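Local coordinates for arginine decarboxylase, A207R protein (Paramecium bursaria Chlorella virus 1, PDB 2NVA), which catalyses the pyridoxal 5'-phosphate-dependent decarboxylation of arginine to agmatine, at residues F38-P43 with V247-E252. Sequence-based numbering, arbitrary orientation.
With PL2 ((4-{[(4-{[amino(imino)methyl]amino}butyl)amino]methyl}-5-hydroxy-6-methylpyridin-3-yl)methyl dihydrogen phosphate), chain I.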
loop_
_atom_site.group_PDB
_atom_site.type_symbol
_atom_site.label_atom_id
_atom_site.label_comp_id
_atom_site.label_asym_id
_atom_site.label_seq_id
_atom_site.Cartn_x
_atom_site.Cartn_y
_atom_site.Cartn_z
ATOM N N PHE A 38 15.233 -25.133 16.823
ATOM C CA PHE A 38 16.505 -24.493 16.483
ATOM C C PHE A 38 17.301 -24.250 17.755
ATOM O O PHE A 38 17.469 -23.105 18.187
ATOM C CB PHE A 38 16.254 -23.146 15.798
ATOM C CG PHE A 38 15.639 -23.249 14.439
ATOM C CD1 PHE A 38 14.328 -22.838 14.226
ATOM C CD2 PHE A 38 16.379 -23.724 13.358
ATOM C CE1 PHE A 38 13.748 -22.918 12.959
ATOM C CE2 PHE A 38 15.810 -23.797 12.083
ATOM C CZ PHE A 38 14.491 -23.398 11.894
ATOM N N PRO A 39 17.801 -25.329 18.383
ATOM C CA PRO A 39 18.399 -25.087 19.697
ATOM C C PRO A 39 19.666 -24.218 19.695
ATOM O O PRO A 39 20.070 -23.750 20.758
ATOM C CB PRO A 39 18.729 -26.492 20.200
ATOM C CG PRO A 39 18.847 -27.314 18.966
ATOM C CD PRO A 39 17.876 -26.746 17.980
ATOM N N ARG A 40 20.282 -24.013 18.535
ATOM C CA ARG A 40 21.499 -23.202 18.446
ATOM C C ARG A 40 21.256 -21.783 17.929
ATOM O O ARG A 40 22.181 -20.973 17.897
ATOM C CB ARG A 40 22.541 -23.876 17.546
ATOM C CG ARG A 40 23.218 -25.109 18.173
ATOM C CD ARG A 40 24.502 -25.469 17.394
ATOM N NE ARG A 40 25.521 -24.411 17.386
ATOM C CZ ARG A 40 26.614 -24.422 16.619
ATOM N NH1 ARG A 40 26.840 -25.428 15.773
ATOM N NH2 ARG A 40 27.490 -23.424 16.683
ATOM N N VAL A 41 20.019 -21.483 17.539
ATOM C CA VAL A 41 19.747 -20.246 16.798
ATOM C C VAL A 41 18.958 -19.220 17.618
ATOM O O VAL A 41 17.815 -19.473 18.021
ATOM C CB VAL A 41 18.995 -20.535 15.471
ATOM C CG1 VAL A 41 18.861 -19.256 14.635
ATOM C CG2 VAL A 41 19.702 -21.621 14.667
ATOM N N THR A 42 19.579 -18.071 17.867
ATOM C CA THR A 42 18.921 -16.975 18.570
ATOM C C THR A 42 18.088 -16.172 17.577
ATOM O O THR A 42 18.637 -15.621 16.615
ATOM C CB THR A 42 19.947 -16.047 19.261
ATOM O OG1 THR A 42 20.648 -16.799 20.257
ATOM C CG2 THR A 42 19.260 -14.861 19.923
ATOM N N PRO A 43 16.762 -16.110 17.807
ATOM C CA PRO A 43 15.908 -15.361 16.885
ATOM C C PRO A 43 15.986 -13.857 17.144
ATOM O O PRO A 43 15.882 -13.415 18.291
ATOM C CB PRO A 43 14.499 -15.894 17.192
ATOM C CG PRO A 43 14.561 -16.329 18.626
ATOM C CD PRO A 43 16.002 -16.711 18.925
ATOM N N VAL A 247 31.031 -20.346 17.194
ATOM C CA VAL A 247 30.180 -19.584 16.267
ATOM C C VAL A 247 28.813 -19.348 16.899
ATOM O O VAL A 247 28.225 -20.282 17.450
ATOM C CB VAL A 247 30.000 -20.320 14.921
ATOM C CG1 VAL A 247 29.026 -19.549 13.995
ATOM C CG2 VAL A 247 31.343 -20.515 14.235
ATOM N N THR A 248 28.331 -18.106 16.862
ATOM C CA THR A 248 26.971 -17.797 17.308
ATOM C C THR A 248 26.072 -17.803 16.080
ATOM O O THR A 248 26.433 -17.229 15.060
ATOM C CB THR A 248 26.916 -16.400 17.961
ATOM O OG1 THR A 248 27.619 -16.434 19.198
ATOM C CG2 THR A 248 25.473 -15.951 18.226
ATOM N N ILE A 249 24.913 -18.447 16.169
ATOM C CA ILE A 249 23.999 -18.475 15.032
ATOM C C ILE A 249 22.772 -17.666 15.405
ATOM O O ILE A 249 22.213 -17.836 16.484
ATOM C CB ILE A 249 23.570 -19.906 14.635
ATOM C CG1 ILE A 249 24.745 -20.913 14.752
ATOM C CG2 ILE A 249 22.824 -19.910 13.251
ATOM C CD1 ILE A 249 25.665 -20.979 13.524
ATOM N N VAL A 250 22.366 -16.768 14.519
ATOM C CA VAL A 250 21.143 -15.997 14.728
ATOM C C VAL A 250 20.265 -16.109 13.478
ATOM O O VAL A 250 20.723 -16.574 12.432
ATOM C CB VAL A 250 21.428 -14.488 15.030
ATOM C CG1 VAL A 250 22.252 -14.320 16.314
ATOM C CG2 VAL A 250 22.111 -13.810 13.854
ATOM N N ALA A 251 19.008 -15.694 13.606
ATOM C CA ALA A 251 18.078 -15.662 12.484
ATOM C C ALA A 251 17.251 -14.382 12.569
ATOM O O ALA A 251 17.237 -13.723 13.612
ATOM C CB ALA A 251 17.168 -16.875 12.504
ATOM N N GLU A 252 16.559 -14.054 11.478
ATOM C CA GLU A 252 15.738 -12.854 11.432
ATOM C C GLU A 252 14.298 -13.220 11.049
ATOM O O GLU A 252 13.775 -12.716 10.051
ATOM C CB GLU A 252 16.323 -11.857 10.428
ATOM C CG GLU A 252 17.779 -11.463 10.684
ATOM C CD GLU A 252 18.445 -10.797 9.476
ATOM O OE1 GLU A 252 17.838 -10.777 8.373
ATOM O OE2 GLU A 252 19.583 -10.295 9.625
HETATM N N1 PL2 I . 15.196 -10.057 7.767
HETATM C C2 PL2 I . 15.309 -9.199 6.740
HETATM C C2A PL2 I . 16.608 -8.390 6.547
HETATM C C3 PL2 I . 14.228 -9.062 5.859
HETATM O O3 PL2 I . 14.374 -8.200 4.818
HETATM C C4 PL2 I . 13.041 -9.803 6.024
HETATM C C4A PL2 I . 11.813 -9.672 5.074
HETATM C C5 PL2 I . 13.003 -10.685 7.123
HETATM C C6 PL2 I . 14.091 -10.783 7.971
HETATM P P PL2 I . 10.156 -13.361 6.964
HETATM N N PL2 I . 12.193 -9.252 3.706
HETATM C CA PL2 I . 11.177 -8.370 3.115
HETATM C CG PL2 I . 8.764 -8.160 2.377
HETATM O OP2 PL2 I . 9.626 -14.136 5.663
HETATM O OP3 PL2 I . 8.883 -12.533 7.550
HETATM O OP1 PL2 I . 10.736 -14.299 7.971
HETATM O OP4 PL2 I . 11.212 -12.302 6.369
HETATM C C5M PL2 I . 11.754 -11.548 7.395
HETATM C CB PL2 I . 9.790 -9.045 3.089
HETATM C CD PL2 I . 7.380 -8.848 2.318
HETATM N NE PL2 I . 6.456 -7.868 1.704
HETATM C CZ PL2 I . 5.116 -7.932 1.713
HETATM N NH2 PL2 I . 4.407 -6.942 1.118
HETATM N NH1 PL2 I . 4.485 -8.956 2.295
HETATM O O HOH W 1 24.603 -20.009 18.649
#
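Val41 carries CG1 anti to its backbone N (chi1 -173°), which sets the two methyls against different residues of strand 248-251. Val41 CG1 meets Ala251 CB at 3.6 Å. Val41 CG2 reaches Ile249 CG2 at 3.8 Å. These three side chains share one face of the sheet. Thr42 and Val250 lie on the other face, with Thr42 CB beside Val250 CG1. Between the strands, Thr42 uses both of its backbone polar groups. Its N donates to Ile249 O at 3.0 Å, nearly straight at 165°. Its O accepts from Ala251 N, also at 3.0 Å. This parallel pairing joins the first and last strands of the beta/alpha barrel and so closes it. On its other edge, strand 248-251 pairs with strand 210-212. Before the paired residues a water bridges the two segments, donating to Arg40 O and accepting from Ile249 N. The Arg40 chain bends at chi3 (61°) and brings NH2 to Val247 O at 3.3 Å, a weak bond near the guanidinium plane. Ile249 CG1 lies over one face of that group, and NH1 is bonded to Phe242 O. Beyond the paired residues, Glu252 enters the cofactor pocket, where its OE1 is 2.8 Å from PL2 N1, the pyridine nitrogen.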